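Local coordinates for putative NAD(P)H-flavin oxidoreductase (Streptococcus pyogenes serotype M1, PDB 2HAY), which binds flavin mononucleotide and probably uses NAD(P)H to reduce flavins, quinones or nitrogenous compounds, at residues 63-71 with 176-186; 94-105 with 119-128. One frame throughout, in Å; residues are numbered along the deposited sequence. Where two conformers were deposited one is given.

Interaction 1. Residues 63-71 with 176-186; sequences PIKEEIKPF and KVNHILAKHNV
Helix 63-68, which carries Ile64, Glu67 and Ile68, runs nearly antiparallel to helix 176-183, at 155° between their directions and 10.3 Å between the short axes. Glu67 carries the polar part of the contact. Its side chain is extended, with CG anti to the backbone N (chi1 -157°), and this brings the carboxylate to the C-terminal end of helix 176-183. There each oxygen has its own partner. Glu67 OE1 accepts from His184 NE2 at 3.0 Å, on the syn side and somewhat out of the carboxylate plane. The donor lies near the imidazole plane, and the two flat groups stand 81° apart. Glu67 OE2 turns its syn lone pair to Lys183 NZ at 2.8 Å, a salt bridge. The carboxylate would tend to favour a charged imidazole, though Lys183 would weaken this.

The same ring is covered on one face by Ile64. Ile64 CG1 sits 3.8 Å from the centroid of the His184 ring, almost on its normal, a CH-pi contact. The bond and the packing together probably hold the rotation of the imidazole. Ile180 passes alongside the Glu67 chain, with Ile180 CG2 3.9 Å from Glu67 CD. Ile180 CD1 reaches on to Phe71 CD1 at 3.8 Å. The Lys176 chain crosses the Phe71 side chain at about a right angle, and Lys176 CD approaches the ring obliquely, 3.4 Å from Phe71 CD2. Deeper in, Ile68 meets Val177 and Leu181 by methyl groups, and Met197 of strand 192-201 backs Ile68 and Val177.

Helix 176-183 ends in a Schellman motif with Asn185 at C-prime. The contact is a helix pair packed against the sheet of the nitroreductase fold.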
loop_
_atom_site.group_PDB
_atom_site.type_symbol
_atom_site.label_atom_id
_atom_site.label_comp_id
_atom_site.label_asym_id
_atom_site.label_seq_id
_atom_site.Cartn_x
_atom_site.Cartn_y
_atom_site.Cartn_z
ATOM N N PRO B 63 7.273 19.183 -20.386
ATOM C CA PRO B 63 6.240 20.216 -20.194
ATOM C C PRO B 63 5.187 19.902 -19.116
ATOM O O PRO B 63 4.802 20.801 -18.352
ATOM C CB PRO B 63 5.605 20.311 -21.578
ATOM C CG PRO B 63 6.771 19.995 -22.512
ATOM C CD PRO B 63 7.449 18.857 -21.817
ATOM N N ILE B 64 4.740 18.643 -19.042
ATOM C CA ILE B 64 3.687 18.261 -18.101
ATOM C C ILE B 64 4.246 18.287 -16.684
ATOM O O ILE B 64 3.591 18.809 -15.774
ATOM C CB ILE B 64 3.002 16.924 -18.472
ATOM C CG1 ILE B 64 2.194 17.115 -19.758
ATOM C CG2 ILE B 64 2.059 16.475 -17.358
ATOM C CD1 ILE B 64 1.710 15.855 -20.414
ATOM N N LYS B 65 5.473 17.784 -16.519
ATOM C CA LYS B 65 6.195 17.922 -15.255
ATOM C C LYS B 65 6.301 19.399 -14.805
ATOM O O LYS B 65 6.021 19.709 -13.632
ATOM C CB LYS B 65 7.583 17.290 -15.339
ATOM C CG LYS B 65 7.587 15.795 -15.553
ATOM C CD LYS B 65 8.836 15.183 -14.965
ATOM C CE LYS B 65 9.237 13.964 -15.718
ATOM N NZ LYS B 65 9.915 14.384 -16.959
ATOM N N GLU B 66 6.682 20.279 -15.735
ATOM C CA GLU B 66 6.822 21.715 -15.475
ATOM C C GLU B 66 5.496 22.345 -15.004
ATOM O O GLU B 66 5.476 23.151 -14.072
ATOM C CB GLU B 66 7.392 22.450 -16.714
ATOM C CG GLU B 66 8.892 22.151 -17.045
ATOM C CD GLU B 66 9.385 22.715 -18.404
ATOM O OE1 GLU B 66 8.737 23.613 -18.997
ATOM O OE2 GLU B 66 10.453 22.260 -18.886
ATOM N N GLU B 67 4.395 21.957 -15.642
ATOM C CA GLU B 67 3.053 22.385 -15.249
ATOM C C GLU B 67 2.584 21.873 -13.881
ATOM O O GLU B 67 1.886 22.580 -13.165
ATOM C CB GLU B 67 2.050 21.991 -16.321
ATOM C CG GLU B 67 0.819 22.823 -16.304
ATOM C CD GLU B 67 -0.069 22.599 -17.528
ATOM O OE1 GLU B 67 0.369 21.915 -18.491
ATOM O OE2 GLU B 67 -1.209 23.121 -17.499
ATOM N N ILE B 68 2.971 20.651 -13.518
ATOM C CA ILE B 68 2.604 20.068 -12.221
ATOM C C ILE B 68 3.331 20.788 -11.079
ATOM O O ILE B 68 2.761 21.041 -10.021
ATOM C CB ILE B 68 2.866 18.520 -12.204
ATOM C CG1 ILE B 68 1.757 17.789 -12.978
ATOM C CG2 ILE B 68 2.998 17.965 -10.778
ATOM C CD1 ILE B 68 2.091 16.320 -13.272
ATOM N N LYS B 69 4.579 21.167 -11.343
ATOM C CA LYS B 69 5.526 21.649 -10.325
ATOM C C LYS B 69 5.057 22.748 -9.318
ATOM O O LYS B 69 5.297 22.592 -8.118
ATOM C CB LYS B 69 6.840 22.042 -11.013
ATOM C CG LYS B 69 8.105 21.726 -10.236
ATOM C CD LYS B 69 9.348 22.126 -11.054
ATOM C CE LYS B 69 9.908 20.945 -11.868
ATOM N NZ LYS B 69 11.019 21.406 -12.774
ATOM N N PRO B 70 4.409 23.851 -9.785
ATOM C CA PRO B 70 3.919 24.861 -8.827
ATOM C C PRO B 70 2.872 24.364 -7.821
ATOM O O PRO B 70 2.622 25.040 -6.818
ATOM C CB PRO B 70 3.256 25.922 -9.722
ATOM C CG PRO B 70 3.833 25.730 -11.057
ATOM C CD PRO B 70 4.121 24.254 -11.174
ATOM N N PHE B 71 2.243 23.227 -8.092
ATOM C CA PHE B 71 1.204 22.738 -7.195
ATOM C C PHE B 71 1.639 21.502 -6.458
ATOM O O PHE B 71 0.822 20.854 -5.824
ATOM C CB PHE B 71 -0.080 22.455 -7.973
ATOM C CG PHE B 71 -0.474 23.569 -8.912
ATOM C CD1 PHE B 71 -0.357 23.399 -10.285
ATOM C CD2 PHE B 71 -0.927 24.780 -8.417
ATOM C CE1 PHE B 71 -0.715 24.410 -11.164
ATOM C CE2 PHE B 71 -1.293 25.819 -9.282
ATOM C CZ PHE B 71 -1.188 25.633 -10.661
ATOM N N LYS B 176 -5.964 20.002 -8.744
ATOM C CA LYS B 176 -5.196 20.712 -9.740
ATOM C C LYS B 176 -4.364 19.794 -10.650
ATOM O O LYS B 176 -4.321 19.998 -11.853
ATOM C CB LYS B 176 -4.301 21.763 -9.074
ATOM C CG LYS B 176 -5.102 22.929 -8.510
ATOM C CD LYS B 176 -4.206 23.977 -7.851
ATOM C CE LYS B 176 -5.019 25.019 -7.015
ATOM N NZ LYS B 176 -4.112 25.615 -5.935
ATOM N N VAL B 177 -3.729 18.776 -10.070
ATOM C CA VAL B 177 -2.896 17.837 -10.834
ATOM C C VAL B 177 -3.754 16.943 -11.708
ATOM O O VAL B 177 -3.413 16.702 -12.875
ATOM C CB VAL B 177 -1.959 17.027 -9.897
ATOM C CG1 VAL B 177 -1.291 15.900 -10.647
ATOM C CG2 VAL B 177 -0.900 17.970 -9.318
ATOM N N ASN B 178 -4.868 16.465 -11.144
ATOM C CA ASN B 178 -5.910 15.803 -11.920
ATOM C C ASN B 178 -6.372 16.636 -13.107
ATOM O O ASN B 178 -6.549 16.121 -14.198
ATOM C CB ASN B 178 -7.112 15.441 -11.043
ATOM C CG ASN B 178 -6.940 14.085 -10.332
ATOM O OD1 ASN B 178 -6.276 13.197 -10.839
ATOM N ND2 ASN B 178 -7.577 13.926 -9.170
ATOM N N HIS B 179 -6.569 17.927 -12.897
ATOM C CA HIS B 179 -6.995 18.735 -14.010
ATOM C C HIS B 179 -5.920 18.949 -15.056
ATOM O O HIS B 179 -6.243 19.046 -16.242
ATOM C CB HIS B 179 -7.685 20.022 -13.549
ATOM C CG HIS B 179 -9.060 19.763 -13.016
ATOM N ND1 HIS B 179 -9.282 19.267 -11.749
ATOM C CD2 HIS B 179 -10.278 19.870 -13.596
ATOM C CE1 HIS B 179 -10.574 19.092 -11.564
ATOM N NE2 HIS B 179 -11.202 19.464 -12.662
ATOM N N ILE B 180 -4.656 18.972 -14.640
ATOM C CA ILE B 180 -3.557 19.098 -15.600
ATOM C C ILE B 180 -3.471 17.818 -16.415
ATOM O O ILE B 180 -3.304 17.871 -17.623
ATOM C CB ILE B 180 -2.207 19.425 -14.901
ATOM C CG1 ILE B 180 -2.214 20.862 -14.377
ATOM C CG2 ILE B 180 -0.987 19.200 -15.834
ATOM C CD1 ILE B 180 -1.219 21.065 -13.220
ATOM N N LEU B 181 -3.632 16.677 -15.747
ATOM C CA LEU B 181 -3.536 15.372 -16.393
ATOM C C LEU B 181 -4.684 15.119 -17.350
ATOM O O LEU B 181 -4.470 14.610 -18.443
ATOM C CB LEU B 181 -3.460 14.235 -15.372
ATOM C CG LEU B 181 -2.237 14.159 -14.457
ATOM C CD1 LEU B 181 -2.306 12.883 -13.594
ATOM C CD2 LEU B 181 -0.961 14.231 -15.263
ATOM N N ALA B 182 -5.896 15.467 -16.937
ATOM C CA ALA B 182 -7.047 15.383 -17.848
ATOM C C ALA B 182 -6.888 16.322 -19.050
ATOM O O ALA B 182 -7.183 15.945 -20.180
ATOM C CB ALA B 182 -8.336 15.662 -17.112
ATOM N N LYS B 183 -6.393 17.533 -18.798
ATOM C CA LYS B 183 -6.215 18.528 -19.848
ATOM C C LYS B 183 -5.286 17.960 -20.943
ATOM O O LYS B 183 -5.526 18.149 -22.133
ATOM C CB LYS B 183 -5.670 19.824 -19.238
ATOM C CG LYS B 183 -5.338 20.926 -20.236
ATOM C CD LYS B 183 -3.954 21.513 -19.966
ATOM C CE LYS B 183 -3.977 22.638 -18.965
ATOM N NZ LYS B 183 -3.061 23.715 -19.446
ATOM N N HIS B 184 -4.271 17.199 -20.534
ATOM C CA HIS B 184 -3.371 16.572 -21.498
ATOM C C HIS B 184 -3.788 15.172 -21.981
ATOM O O HIS B 184 -3.015 14.511 -22.665
ATOM C CB HIS B 184 -1.927 16.575 -20.974
ATOM C CG HIS B 184 -1.305 17.934 -20.956
ATOM N ND1 HIS B 184 -0.620 18.454 -22.031
ATOM C CD2 HIS B 184 -1.273 18.886 -19.996
ATOM C CE1 HIS B 184 -0.185 19.666 -21.729
ATOM N NE2 HIS B 184 -0.576 19.955 -20.502
ATOM N N ASN B 185 -5.003 14.739 -21.645
ATOM C CA ASN B 185 -5.489 13.398 -22.009
ATOM C C ASN B 185 -4.643 12.277 -21.414
ATOM O O ASN B 185 -4.481 11.226 -22.037
ATOM C CB ASN B 185 -5.562 13.212 -23.542
ATOM C CG ASN B 185 -6.731 13.957 -24.187
ATOM O OD1 ASN B 185 -7.750 14.247 -23.547
ATOM N ND2 ASN B 185 -6.601 14.234 -25.478
ATOM N N VAL B 186 -4.074 12.511 -20.233
ATOM C CA VAL B 186 -3.270 11.491 -19.564
ATOM C C VAL B 186 -4.220 10.553 -18.799
ATOM O O VAL B 186 -4.015 9.334 -18.737
ATOM C CB VAL B 186 -2.166 12.113 -18.657
ATOM C CG1 VAL B 186 -1.362 11.025 -17.918
ATOM C CG2 VAL B 186 -1.204 12.956 -19.490
#

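Interaction 2. Residues 94-105 with 119-128; sequences ARYDSPAIKNSL and RLKLYESFQK. With SO4 (sulfate ion), chain G.
Tyr96 lies against helix 119-128, and the chain of Glu124 runs over one face of its ring. Glu124 CG is 3.7 Å from the centroid of the Tyr96 ring, a CH-pi contact, and the carboxylate stacks within 6° of parallel to the ring. Tyr96 takes the crowded position, CG between the backbone N and the carbonyl carbon (chi1 62°), which folds the ring onto the helix. At the far end Lys128 NZ donates to Tyr96 OH at 3.1 Å. The same ammonium forms a salt bridge with Glu124 OE2, so one lysine ties the phenol to the carboxylate stacked beside it.

Gln127 holds the backbone at the start of the turn. Gln127 NE2 donates to Ala94 O at 2.8 Å, nearly straight and in the amide plane. Gln127 OE1 accepts a weak, bent bond from Tyr96 N.

Farther along, packing is apolar. Leu120 CD2 touches Ile101 CG2 at 3.8 Å, and Leu105 CD1 also reaches Leu120 CD2. Tyr123 slides past Leu105, with Leu105 CD2 3.7 Å from Tyr123 CE1. A water joins Tyr123 OH to Ser104 OG. A sulfate, probably from the crystallisation liquor, has its O1 2.9 Å from Arg119 NH2.

The second shell sets the turn. Arg95 to Ser98 form a type I turn, and Ser98 caps the next helix through Ile101 N. Arg95 NH1 pairs with Asp97 OD2 at 2.9 Å, while Arg95 NH2 has a salt bridge to Asp135.

A backbone turn is thus gripped by an amide. The Tyr96 ring lies between the Glu124 chain on one face and Asp97 OD2 on the other. Lys128 at its hydroxyl would probably favour the ionised phenol slightly, an effect the paired Glu124 would offset.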
loop_
_atom_site.group_PDB
_atom_site.type_symbol
_atom_site.label_atom_id
_atom_site.label_comp_id
_atom_site.label_asym_id
_atom_site.label_seq_id
_atom_site.Cartn_x
_atom_site.Cartn_y
_atom_site.Cartn_z
ATOM N N ALA B 94 -15.868 2.063 -8.660
ATOM C CA ALA B 94 -15.754 0.604 -8.697
ATOM C C ALA B 94 -16.761 -0.025 -7.737
ATOM O O ALA B 94 -16.378 -0.746 -6.821
ATOM C CB ALA B 94 -14.275 0.164 -8.409
ATOM N N ARG B 95 -18.053 0.244 -7.972
ATOM C CA ARG B 95 -19.141 -0.273 -7.157
ATOM C C ARG B 95 -19.368 -1.742 -7.528
ATOM O O ARG B 95 -19.042 -2.157 -8.637
ATOM C CB ARG B 95 -20.417 0.548 -7.431
ATOM C CG ARG B 95 -21.458 0.527 -6.301
ATOM C CD ARG B 95 -22.546 1.586 -6.541
ATOM N NE ARG B 95 -23.616 1.498 -5.567
ATOM C CZ ARG B 95 -24.716 0.751 -5.701
ATOM N NH1 ARG B 95 -24.908 0.007 -6.795
ATOM N NH2 ARG B 95 -25.621 0.735 -4.727
ATOM N N TYR B 96 -19.945 -2.521 -6.617
ATOM C CA TYR B 96 -20.157 -3.953 -6.847
ATOM C C TYR B 96 -20.849 -4.276 -8.184
ATOM O O TYR B 96 -20.579 -5.327 -8.769
ATOM C CB TYR B 96 -20.922 -4.607 -5.679
ATOM C CG TYR B 96 -22.311 -4.055 -5.469
ATOM C CD1 TYR B 96 -22.518 -2.943 -4.659
ATOM C CD2 TYR B 96 -23.416 -4.642 -6.088
ATOM C CE1 TYR B 96 -23.783 -2.417 -4.490
ATOM C CE2 TYR B 96 -24.709 -4.109 -5.930
ATOM C CZ TYR B 96 -24.877 -3.014 -5.119
ATOM O OH TYR B 96 -26.135 -2.492 -4.939
ATOM N N ASP B 97 -21.714 -3.375 -8.677
ATOM C CA ASP B 97 -22.446 -3.648 -9.916
ATOM C C ASP B 97 -21.870 -2.969 -11.160
ATOM O O ASP B 97 -22.509 -2.959 -12.209
ATOM C CB ASP B 97 -23.933 -3.317 -9.745
ATOM C CG ASP B 97 -24.171 -1.857 -9.422
ATOM O OD1 ASP B 97 -25.274 -1.349 -9.718
ATOM O OD2 ASP B 97 -23.237 -1.215 -8.894
ATOM N N SER B 98 -20.668 -2.402 -11.031
ATOM C CA SER B 98 -19.980 -1.704 -12.125
ATOM C C SER B 98 -19.415 -2.681 -13.161
ATOM O O SER B 98 -19.213 -3.863 -12.858
ATOM C CB SER B 98 -18.824 -0.881 -11.574
ATOM O OG SER B 98 -17.798 -1.748 -11.112
ATOM N N PRO B 99 -19.181 -2.193 -14.391
ATOM C CA PRO B 99 -18.536 -2.997 -15.444
ATOM C C PRO B 99 -17.136 -3.454 -15.032
ATOM O O PRO B 99 -16.782 -4.604 -15.278
ATOM C CB PRO B 99 -18.492 -2.044 -16.652
ATOM C CG PRO B 99 -19.585 -1.046 -16.396
ATOM C CD PRO B 99 -19.562 -0.856 -14.886
ATOM N N ALA B 100 -16.356 -2.583 -14.382
ATOM C CA ALA B 100 -15.028 -2.998 -13.868
ATOM C C ALA B 100 -15.062 -4.250 -12.964
ATOM O O ALA B 100 -14.264 -5.179 -13.160
ATOM C CB ALA B 100 -14.289 -1.834 -13.174
ATOM N N ILE B 101 -15.975 -4.281 -11.989
ATOM C CA ILE B 101 -16.066 -5.436 -11.073
ATOM C C ILE B 101 -16.472 -6.699 -11.844
ATOM O O ILE B 101 -15.944 -7.779 -11.601
ATOM C CB ILE B 101 -16.966 -5.192 -9.807
ATOM C CG1 ILE B 101 -16.139 -4.695 -8.608
ATOM C CG2 ILE B 101 -17.532 -6.487 -9.292
ATOM C CD1 ILE B 101 -15.862 -3.271 -8.634
ATOM N N LYS B 102 -17.393 -6.540 -12.786
ATOM C CA LYS B 102 -17.843 -7.641 -13.652
ATOM C C LYS B 102 -16.706 -8.187 -14.528
ATOM O O LYS B 102 -16.557 -9.391 -14.699
ATOM C CB LYS B 102 -19.010 -7.174 -14.525
ATOM C CG LYS B 102 -19.729 -8.304 -15.237
ATOM C CD LYS B 102 -20.789 -7.800 -16.185
ATOM C CE LYS B 102 -21.245 -8.940 -17.114
ATOM N NZ LYS B 102 -22.548 -8.604 -17.770
ATOM N N ASN B 103 -15.891 -7.290 -15.064
ATOM C CA ASN B 103 -14.791 -7.703 -15.913
ATOM C C ASN B 103 -13.705 -8.453 -15.153
ATOM O O ASN B 103 -13.021 -9.295 -15.717
ATOM C CB ASN B 103 -14.210 -6.501 -16.645
ATOM C CG ASN B 103 -15.159 -5.940 -17.686
ATOM O OD1 ASN B 103 -15.981 -6.661 -18.254
ATOM N ND2 ASN B 103 -15.034 -4.648 -17.956
ATOM N N SER B 104 -13.578 -8.163 -13.860
ATOM C CA SER B 104 -12.542 -8.761 -13.030
ATOM C C SER B 104 -12.888 -10.232 -12.736
ATOM O O SER B 104 -12.007 -11.058 -12.504
ATOM C CB SER B 104 -12.323 -7.940 -11.744
ATOM O OG SER B 104 -13.427 -8.022 -10.854
ATOM N N LEU B 105 -14.179 -10.536 -12.773
ATOM C CA LEU B 105 -14.667 -11.886 -12.635
ATOM C C LEU B 105 -14.553 -12.628 -13.963
ATOM O O LEU B 105 -14.058 -13.748 -14.003
ATOM C CB LEU B 105 -16.111 -11.871 -12.102
ATOM C CG LEU B 105 -16.247 -11.374 -10.655
ATOM C CD1 LEU B 105 -17.679 -10.985 -10.327
ATOM C CD2 LEU B 105 -15.745 -12.430 -9.668
ATOM N N ARG B 119 -20.904 -14.371 -6.688
ATOM C CA ARG B 119 -19.791 -13.510 -6.271
ATOM C C ARG B 119 -20.238 -12.060 -6.169
ATOM O O ARG B 119 -19.911 -11.383 -5.200
ATOM C CB ARG B 119 -18.543 -13.674 -7.148
ATOM C CG ARG B 119 -17.478 -14.541 -6.476
ATOM C CD ARG B 119 -16.769 -15.431 -7.491
ATOM N NE ARG B 119 -15.849 -16.419 -6.901
ATOM C CZ ARG B 119 -14.645 -16.128 -6.408
ATOM N NH1 ARG B 119 -13.869 -17.094 -5.909
ATOM N NH2 ARG B 119 -14.212 -14.868 -6.401
ATOM N N LEU B 120 -21.033 -11.609 -7.138
ATOM C CA LEU B 120 -21.547 -10.235 -7.121
ATOM C C LEU B 120 -22.303 -9.936 -5.824
ATOM O O LEU B 120 -22.212 -8.825 -5.278
ATOM C CB LEU B 120 -22.410 -9.935 -8.345
ATOM C CG LEU B 120 -21.635 -9.796 -9.662
ATOM C CD1 LEU B 120 -22.603 -9.557 -10.824
ATOM C CD2 LEU B 120 -20.626 -8.687 -9.569
ATOM N N LYS B 121 -23.004 -10.950 -5.326
ATOM C CA LYS B 121 -23.754 -10.859 -4.082
ATOM C C LYS B 121 -22.843 -10.705 -2.864
ATOM O O LYS B 121 -23.168 -9.958 -1.949
ATOM C CB LYS B 121 -24.640 -12.090 -3.920
ATOM C CG LYS B 121 -25.864 -11.859 -3.094
ATOM C CD LYS B 121 -27.011 -12.746 -3.606
ATOM C CE LYS B 121 -28.373 -12.099 -3.364
ATOM N NZ LYS B 121 -29.184 -12.011 -4.635
ATOM N N LEU B 122 -21.722 -11.420 -2.850
ATOM C CA LEU B 122 -20.697 -11.215 -1.829
ATOM C C LEU B 122 -20.051 -9.833 -1.932
ATOM O O LEU B 122 -19.786 -9.166 -0.919
ATOM C CB LEU B 122 -19.585 -12.258 -1.951
ATOM C CG LEU B 122 -19.285 -12.998 -0.643
ATOM C CD1 LEU B 122 -18.063 -13.883 -0.851
ATOM C CD2 LEU B 122 -19.125 -12.030 0.571
ATOM N N TYR B 123 -19.759 -9.418 -3.155
ATOM C CA TYR B 123 -19.106 -8.114 -3.344
ATOM C C TYR B 123 -20.060 -7.018 -2.916
ATOM O O TYR B 123 -19.632 -6.008 -2.394
ATOM C CB TYR B 123 -18.622 -7.902 -4.782
ATOM C CG TYR B 123 -17.539 -8.862 -5.249
ATOM C CD1 TYR B 123 -17.293 -9.041 -6.603
ATOM C CD2 TYR B 123 -16.785 -9.608 -4.342
ATOM C CE1 TYR B 123 -16.315 -9.914 -7.045
ATOM C CE2 TYR B 123 -15.792 -10.485 -4.769
ATOM C CZ TYR B 123 -15.564 -10.627 -6.131
ATOM O OH TYR B 123 -14.600 -11.503 -6.584
ATOM N N GLU B 124 -21.352 -7.255 -3.101
ATOM C CA GLU B 124 -22.385 -6.322 -2.658
ATOM C C GLU B 124 -22.385 -6.139 -1.133
ATOM O O GLU B 124 -22.311 -5.019 -0.645
ATOM C CB GLU B 124 -23.787 -6.737 -3.148
ATOM C CG GLU B 124 -24.880 -5.759 -2.673
ATOM C CD GLU B 124 -26.249 -6.024 -3.265
ATOM O OE1 GLU B 124 -26.368 -6.942 -4.110
ATOM O OE2 GLU B 124 -27.221 -5.315 -2.882
ATOM N N SER B 125 -22.482 -7.238 -0.383
ATOM C CA SER B 125 -22.477 -7.123 1.077
ATOM C C SER B 125 -21.140 -6.614 1.570
ATOM O O SER B 125 -21.091 -5.892 2.560
ATOM C CB SER B 125 -22.862 -8.431 1.782
ATOM O OG SER B 125 -21.967 -9.471 1.444
ATOM N N PHE B 126 -20.070 -6.984 0.870
ATOM C CA PHE B 126 -18.732 -6.486 1.174
ATOM C C PHE B 126 -18.679 -4.950 1.110
ATOM O O PHE B 126 -18.157 -4.311 2.021
ATOM C CB PHE B 126 -17.691 -7.101 0.235
ATOM C CG PHE B 126 -16.307 -6.502 0.366
ATOM C CD1 PHE B 126 -15.733 -5.785 -0.693
ATOM C CD2 PHE B 126 -15.561 -6.672 1.548
ATOM C CE1 PHE B 126 -14.426 -5.243 -0.570
ATOM C CE2 PHE B 126 -14.277 -6.138 1.691
ATOM C CZ PHE B 126 -13.700 -5.428 0.644
ATOM N N GLN B 127 -19.226 -4.356 0.051
ATOM C CA GLN B 127 -19.220 -2.888 -0.077
ATOM C C GLN B 127 -20.267 -2.175 0.779
ATOM O O GLN B 127 -20.044 -1.058 1.219
ATOM C CB GLN B 127 -19.369 -2.469 -1.539
ATOM C CG GLN B 127 -18.160 -2.861 -2.424
ATOM C CD GLN B 127 -18.162 -2.135 -3.758
ATOM O OE1 GLN B 127 -19.186 -1.599 -4.178
ATOM N NE2 GLN B 127 -17.016 -2.106 -4.423
ATOM N N LYS B 128 -21.409 -2.811 1.009
ATOM C CA LYS B 128 -22.487 -2.187 1.765
ATOM C C LYS B 128 -22.308 -2.358 3.276
ATOM O O LYS B 128 -22.559 -1.423 4.036
ATOM C CB LYS B 128 -23.853 -2.747 1.354
ATOM C CG LYS B 128 -24.304 -2.372 -0.033
ATOM C CD LYS B 128 -25.767 -2.732 -0.278
ATOM C CE LYS B 128 -26.248 -2.001 -1.539
ATOM N NZ LYS B 128 -27.421 -2.665 -2.157
HETATM S S SO4 G . -12.223 -13.369 -3.542
HETATM O O1 SO4 G . -13.665 -13.422 -3.948
HETATM O O2 SO4 G . -12.125 -12.224 -2.535
HETATM O O3 SO4 G . -11.815 -14.769 -2.894
HETATM O O4 SO4 G . -11.279 -13.059 -4.799
HETATM O O HOH W 1 -28.421 -0.418 -3.964
HETATM O O HOH W 2 -13.094 -10.132 -9.017
#

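How the interactions relate
Both contacts are partly buried, touch the second subunit and belong to the same nitroreductase fold, but they have no helix or strand in common. The centres of interaction 1 and interaction 2 are 32 Å apart, and the nearest atoms of interaction 1 and interaction 2 are about 14 Å apart. Along the chain, interaction 2 is nested inside the loop closed by interaction 1. Interaction 1 joins two helices far apart in sequence, with aliphatic packing inside and charges toward its outer side. Interaction 2 joins neighbouring parts of the chain and relies more on backbone and amide bonds. Glu67 bridges to the opposite segment, whereas Glu124 pairs within its own helix and stacks across.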